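Local coordinates for protein MxaA (Stigmatella aurantiaca, PDB 4W4T) that takes part in myxalamid biosynthesis on a PKS-NRPS line, its terminal reductase domain binding NADPH and probably releasing the carrier-bound chain as a primary alcohol, at residues Thr57-Gly62 with Gln137-Glu142; Arg171-Leu176 with Lys183-Val188. All coordinates share one frame; numbering follows the deposited sequence.

Strand 57-61 comes first along the chain. After it the chain runs out through strands 82-87 and 117-121 with their helices, and helix 133-142 then brings it back against the starting strand, so contact 1 closes a loop of 74 residues. Contact 2 follows in series, neither nesting in contact 1 nor crossing it, and it closes a short loop, with six residues between its segments. Both pack a helix on one parallel sheet, where strand 145-148 lies between strands 57-61 and 185-188. The two contacts meet at L176, whose CD2 packs 3.5 Å from CD2 of L59 and also touches L139, and through K183 NZ, which bonds to O of S140.

Contact 1 (Thr57-Gly62 with Gln137-Glu142); sequences TILLTG and QRLSEE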
loop_
_atom_site.group_PDB
_atom_site.type_symbol
_atom_site.label_atom_id
_atom_site.label_comp_id
_atom_site.label_asym_id
_atom_site.label_seq_id
_atom_site.Cartn_x
_atom_site.Cartn_y
_atom_site.Cartn_z
ATOM N N THR A 57 31.817 -10.051 25.686
ATOM C CA THR A 57 30.690 -9.198 25.319
ATOM C C THR A 57 30.306 -9.345 23.860
ATOM O O THR A 57 31.153 -9.592 23.003
ATOM C CB THR A 57 31.010 -7.715 25.529
ATOM O OG1 THR A 57 32.143 -7.410 24.722
ATOM C CG2 THR A 57 31.329 -7.412 26.989
ATOM N N ILE A 58 29.027 -9.157 23.589
ATOM C CA ILE A 58 28.489 -9.289 22.242
ATOM C C ILE A 58 27.503 -8.173 21.957
ATOM O O ILE A 58 26.646 -7.863 22.786
ATOM C CB ILE A 58 27.790 -10.665 22.061
ATOM C CG1 ILE A 58 28.839 -11.781 22.070
ATOM C CG2 ILE A 58 26.949 -10.659 20.794
ATOM C CD1 ILE A 58 28.270 -13.212 22.055
ATOM N N LEU A 59 27.614 -7.553 20.785
ATOM C CA LEU A 59 26.595 -6.610 20.362
ATOM C C LEU A 59 25.601 -7.271 19.406
ATOM O O LEU A 59 25.994 -7.813 18.376
ATOM C CB LEU A 59 27.217 -5.393 19.683
ATOM C CG LEU A 59 26.188 -4.400 19.128
ATOM C CD1 LEU A 59 25.411 -3.706 20.231
ATOM C CD2 LEU A 59 26.843 -3.373 18.198
ATOM N N LEU A 60 24.326 -7.222 19.763
ATOM C CA LEU A 60 23.266 -7.741 18.898
ATOM C C LEU A 60 22.421 -6.602 18.356
ATOM O O LEU A 60 21.911 -5.780 19.106
ATOM C CB LEU A 60 22.371 -8.731 19.657
ATOM C CG LEU A 60 21.176 -9.322 18.890
ATOM C CD1 LEU A 60 21.639 -10.093 17.649
ATOM C CD2 LEU A 60 20.347 -10.214 19.822
ATOM N N THR A 61 22.270 -6.544 17.042
ATOM C CA THR A 61 21.281 -5.651 16.477
ATOM C C THR A 61 20.048 -6.481 16.105
ATOM O O THR A 61 20.156 -7.639 15.672
ATOM C CB THR A 61 21.816 -4.870 15.234
ATOM O OG1 THR A 61 22.180 -5.777 14.192
ATOM C CG2 THR A 61 23.035 -4.044 15.594
ATOM N N GLY A 62 18.879 -5.882 16.285
ATOM C CA GLY A 62 17.644 -6.488 15.837
ATOM C C GLY A 62 16.939 -7.282 16.921
ATOM O O GLY A 62 16.061 -8.087 16.610
ATOM N N GLN A 137 32.885 5.569 20.788
ATOM C CA GLN A 137 34.229 5.192 21.184
ATOM C C GLN A 137 34.183 4.195 22.339
ATOM O O GLN A 137 34.935 3.218 22.362
ATOM C CB GLN A 137 35.056 6.437 21.586
ATOM C CG GLN A 137 36.399 6.068 22.181
ATOM C CD GLN A 137 37.305 5.318 21.226
ATOM O OE1 GLN A 137 37.256 5.518 20.017
ATOM N NE2 GLN A 137 38.165 4.451 21.775
ATOM N N ARG A 138 33.288 4.426 23.289
ATOM C CA ARG A 138 33.161 3.505 24.426
ATOM C C ARG A 138 32.693 2.120 23.964
ATOM O O ARG A 138 33.233 1.092 24.383
ATOM C CB ARG A 138 32.189 4.063 25.468
ATOM C CG ARG A 138 32.050 3.195 26.712
ATOM C CD ARG A 138 31.346 3.949 27.839
ATOM N NE ARG A 138 29.933 4.216 27.561
ATOM C CZ ARG A 138 29.429 5.397 27.190
ATOM N NH1 ARG A 138 30.215 6.465 27.043
ATOM N NH2 ARG A 138 28.124 5.513 26.969
ATOM N N LEU A 139 31.692 2.103 23.094
ATOM C CA LEU A 139 31.186 0.835 22.575
ATOM C C LEU A 139 32.298 0.106 21.819
ATOM O O LEU A 139 32.412 -1.120 21.896
ATOM C CB LEU A 139 29.969 1.069 21.675
ATOM C CG LEU A 139 29.121 -0.151 21.313
ATOM C CD1 LEU A 139 28.434 -0.699 22.547
ATOM C CD2 LEU A 139 28.093 0.208 20.232
ATOM N N SER A 140 33.141 0.868 21.122
ATOM C CA SER A 140 34.240 0.308 20.347
ATOM C C SER A 140 35.321 -0.324 21.234
ATOM O O SER A 140 36.176 -1.055 20.734
ATOM C CB SER A 140 34.895 1.375 19.469
ATOM O OG SER A 140 35.889 2.100 20.195
ATOM N N GLU A 141 35.301 0.010 22.524
ATOM C CA GLU A 141 36.250 -0.569 23.481
ATOM C C GLU A 141 35.665 -1.810 24.157
ATOM O O GLU A 141 36.394 -2.723 24.554
ATOM C CB GLU A 141 36.638 0.465 24.545
ATOM C CG GLU A 141 37.427 1.638 24.011
ATOM C CD GLU A 141 37.389 2.845 24.943
ATOM O OE1 GLU A 141 36.726 2.771 26.007
ATOM O OE2 GLU A 141 38.013 3.874 24.595
ATOM N N GLU A 142 34.344 -1.836 24.283
ATOM C CA GLU A 142 33.680 -2.831 25.120
ATOM C C GLU A 142 33.302 -4.132 24.393
ATOM O O GLU A 142 33.377 -5.224 24.977
ATOM C CB GLU A 142 32.445 -2.194 25.755
ATOM C CG GLU A 142 32.820 -1.054 26.712
ATOM C CD GLU A 142 31.675 -0.591 27.598
ATOM O OE1 GLU A 142 30.501 -0.890 27.291
ATOM O OE2 GLU A 142 31.955 0.076 28.616
#
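The flat group here is the backbone carbonyl of E142, the last residue of helix 133-142, which T57 meets with its hydroxyl. OG1 of T57 donates to O of E142 over a short 2.5 Å, and it approaches 20° out of the carbonyl plane at a C=O...donor angle of 133°. The first torsion of T57 puts OG1 between its own N and carbonyl carbon (chi1 59°) and turns CG2 beside the backbone N, where that methyl also lies 3.6 Å from O of E142. The hydroxyl has a second role, as it accepts a weak hydrogen bond from the backbone N of D144. It thus ties together the helix end and the turn leading into strand 145-148.

One turn back along the helix, and two residues on along the strand, L59 and L139 meet methyl to methyl, CD2 of L59 standing 4.3 Å from CD2 of L139. This is a light touch, completed by L176 of helix 159-177, which packs on both leucines.

Past T61, whose OG1 bonds to H148 ND1 and G150 N, the chain runs through G62 into the loop with T64 and G65 and the start of helix 66-78 with F66 and L67, which bind NADPH. Strand 57-61, this glycine-rich loop and helix 66-78 form the dinucleotide-binding motif of the Rossmann fold of short-chain dehydrogenases; helix 133-142 packs on that first strand and leads into strand 145-148 beside it.

Contact 2 (Arg171-Leu176 with Lys183-Val188); sequences REILRL and KPLHYV
K183 reaches back from the turn before strand 185-188 to the end of helix 159-177. Its CB points at the helix, and CG, set beside the backbone N (chi1 -50°), carries the chain on in extended form. CD then passes 3.7 Å from O of L176, and CE lies 3.6 Å from the same oxygen. A bend at the last torsion (chi4 60°) swings NZ onto O of L176 at 2.8 Å, with a C=O...donor angle of 159°. NZ also bonds to the carbonyl oxygens of R181 and of S140 in helix 133-142, so three backbone carbonyls grip the ammonium group. With an alanine in place of K183, the three carbonyls are likely to lose the donor they share, and the two helix ends the bridge between them.

Further along, L185 divides its two methyls between neighbours on the helix. CD1 meets CG2 of I173 at 3.7 Å, whereas CD2 meets CD2 of L174 at 3.6 Å, and in each pair the side chains cross at about a right angle. I146 and H148 of the adjacent strand pack on both I173 and L185, which seats the helix of this beta-alpha-beta crossover on the parallel sheet of the Rossmann fold.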
loop_
_atom_site.group_PDB
_atom_site.type_symbol
_atom_site.label_atom_id
_atom_site.label_comp_id
_atom_site.label_asym_id
_atom_site.label_seq_id
_atom_site.Cartn_x
_atom_site.Cartn_y
_atom_site.Cartn_z
ATOM N N ARG A 171 27.212 -0.306 7.088
ATOM C CA ARG A 171 28.465 0.461 7.048
ATOM C C ARG A 171 28.920 0.869 8.452
ATOM O O ARG A 171 30.092 0.728 8.804
ATOM C CB ARG A 171 28.306 1.707 6.165
ATOM C CG ARG A 171 29.599 2.498 6.010
ATOM C CD ARG A 171 29.375 3.875 5.368
ATOM N NE ARG A 171 28.560 4.764 6.200
ATOM C CZ ARG A 171 28.082 5.936 5.788
ATOM N NH1 ARG A 171 28.341 6.361 4.558
ATOM N NH2 ARG A 171 27.345 6.686 6.603
ATOM N N GLU A 172 27.993 1.355 9.268
ATOM C CA GLU A 172 28.359 1.838 10.601
ATOM C C GLU A 172 28.758 0.680 11.518
ATOM O O GLU A 172 29.611 0.827 12.394
ATOM C CB GLU A 172 27.208 2.646 11.211
ATOM C CG GLU A 172 26.896 3.924 10.419
ATOM C CD GLU A 172 28.126 4.828 10.263
ATOM O OE1 GLU A 172 28.467 5.555 11.227
ATOM O OE2 GLU A 172 28.746 4.809 9.174
ATOM N N ILE A 173 28.130 -0.475 11.318
ATOM C CA ILE A 173 28.499 -1.692 12.045
ATOM C C ILE A 173 29.912 -2.089 11.674
ATOM O O ILE A 173 30.713 -2.470 12.537
ATOM C CB ILE A 173 27.506 -2.858 11.731
ATOM C CG1 ILE A 173 26.192 -2.652 12.492
ATOM C CG2 ILE A 173 28.131 -4.245 12.029
ATOM C CD1 ILE A 173 26.338 -2.740 14.026
ATOM N N LEU A 174 30.240 -1.993 10.387
ATOM C CA LEU A 174 31.604 -2.297 9.951
ATOM C C LEU A 174 32.594 -1.300 10.539
ATOM O O LEU A 174 33.713 -1.656 10.883
ATOM C CB LEU A 174 31.714 -2.301 8.428
ATOM C CG LEU A 174 30.932 -3.441 7.764
ATOM C CD1 LEU A 174 30.906 -3.276 6.238
ATOM C CD2 LEU A 174 31.536 -4.799 8.156
ATOM N N ARG A 175 32.166 -0.052 10.649
ATOM C CA ARG A 175 32.973 0.979 11.301
ATOM C C ARG A 175 33.297 0.607 12.752
ATOM O O ARG A 175 34.434 0.715 13.199
ATOM C CB ARG A 175 32.232 2.314 11.251
ATOM C CG ARG A 175 33.107 3.504 11.491
ATOM C CD ARG A 175 32.311 4.817 11.451
ATOM N NE ARG A 175 31.571 5.022 10.196
ATOM C CZ ARG A 175 32.135 5.356 9.035
ATOM N NH1 ARG A 175 33.454 5.494 8.935
ATOM N NH2 ARG A 175 31.382 5.537 7.966
ATOM N N LEU A 176 32.282 0.185 13.487
ATOM C CA LEU A 176 32.461 -0.222 14.877
ATOM C C LEU A 176 33.366 -1.450 14.972
ATOM O O LEU A 176 34.217 -1.555 15.864
ATOM C CB LEU A 176 31.099 -0.498 15.520
ATOM C CG LEU A 176 31.107 -0.991 16.966
ATOM C CD1 LEU A 176 31.572 0.118 17.909
ATOM C CD2 LEU A 176 29.745 -1.520 17.377
ATOM N N LYS A 183 36.621 -6.611 15.792
ATOM C CA LYS A 183 35.488 -7.362 16.291
ATOM C C LYS A 183 34.911 -8.246 15.186
ATOM O O LYS A 183 34.416 -7.741 14.177
ATOM C CB LYS A 183 34.405 -6.420 16.829
ATOM C CG LYS A 183 34.925 -5.378 17.810
ATOM C CD LYS A 183 33.836 -4.402 18.221
ATOM C CE LYS A 183 34.420 -3.205 19.028
ATOM N NZ LYS A 183 35.432 -2.434 18.244
ATOM N N PRO A 184 34.975 -9.570 15.371
ATOM C CA PRO A 184 34.329 -10.439 14.383
ATOM C C PRO A 184 32.855 -10.096 14.211
ATOM O O PRO A 184 32.153 -9.693 15.161
ATOM C CB PRO A 184 34.509 -11.840 14.974
ATOM C CG PRO A 184 35.786 -11.728 15.759
ATOM C CD PRO A 184 35.733 -10.342 16.370
ATOM N N LEU A 185 32.398 -10.258 12.975
ATOM C CA LEU A 185 31.055 -9.879 12.598
ATOM C C LEU A 185 30.286 -11.063 12.028
ATOM O O LEU A 185 30.702 -11.665 11.044
ATOM C CB LEU A 185 31.098 -8.754 11.574
ATOM C CG LEU A 185 29.747 -8.508 10.901
ATOM C CD1 LEU A 185 28.747 -7.935 11.901
ATOM C CD2 LEU A 185 29.926 -7.605 9.705
ATOM N N HIS A 186 29.182 -11.408 12.661
ATOM C CA HIS A 186 28.316 -12.451 12.123
ATOM C C HIS A 186 27.126 -11.749 11.505
ATOM O O HIS A 186 26.262 -11.218 12.206
ATOM C CB HIS A 186 27.943 -13.439 13.218
ATOM C CG HIS A 186 29.144 -13.945 13.947
ATOM N ND1 HIS A 186 30.054 -14.793 13.356
ATOM C CD2 HIS A 186 29.649 -13.645 15.167
ATOM C CE1 HIS A 186 31.048 -15.021 14.194
ATOM N NE2 HIS A 186 30.822 -14.341 15.304
ATOM N N TYR A 187 27.129 -11.695 10.176
ATOM C CA TYR A 187 26.187 -10.837 9.462
ATOM C C TYR A 187 24.987 -11.626 8.948
ATOM O O TYR A 187 25.145 -12.576 8.188
ATOM C CB TYR A 187 26.894 -10.125 8.302
ATOM C CG TYR A 187 25.921 -9.352 7.455
ATOM C CD1 TYR A 187 25.125 -8.362 8.022
ATOM C CD2 TYR A 187 25.765 -9.632 6.110
ATOM C CE1 TYR A 187 24.206 -7.658 7.263
ATOM C CE2 TYR A 187 24.848 -8.927 5.335
ATOM C CZ TYR A 187 24.073 -7.945 5.923
ATOM O OH TYR A 187 23.145 -7.254 5.170
ATOM N N VAL A 188 23.790 -11.227 9.368
ATOM C CA VAL A 188 22.573 -11.854 8.866
ATOM C C VAL A 188 22.104 -11.146 7.599
ATOM O O VAL A 188 21.549 -10.037 7.632
ATOM C CB VAL A 188 21.470 -11.878 9.922
ATOM C CG1 VAL A 188 20.265 -12.675 9.394
ATOM C CG2 VAL A 188 22.016 -12.532 11.221
#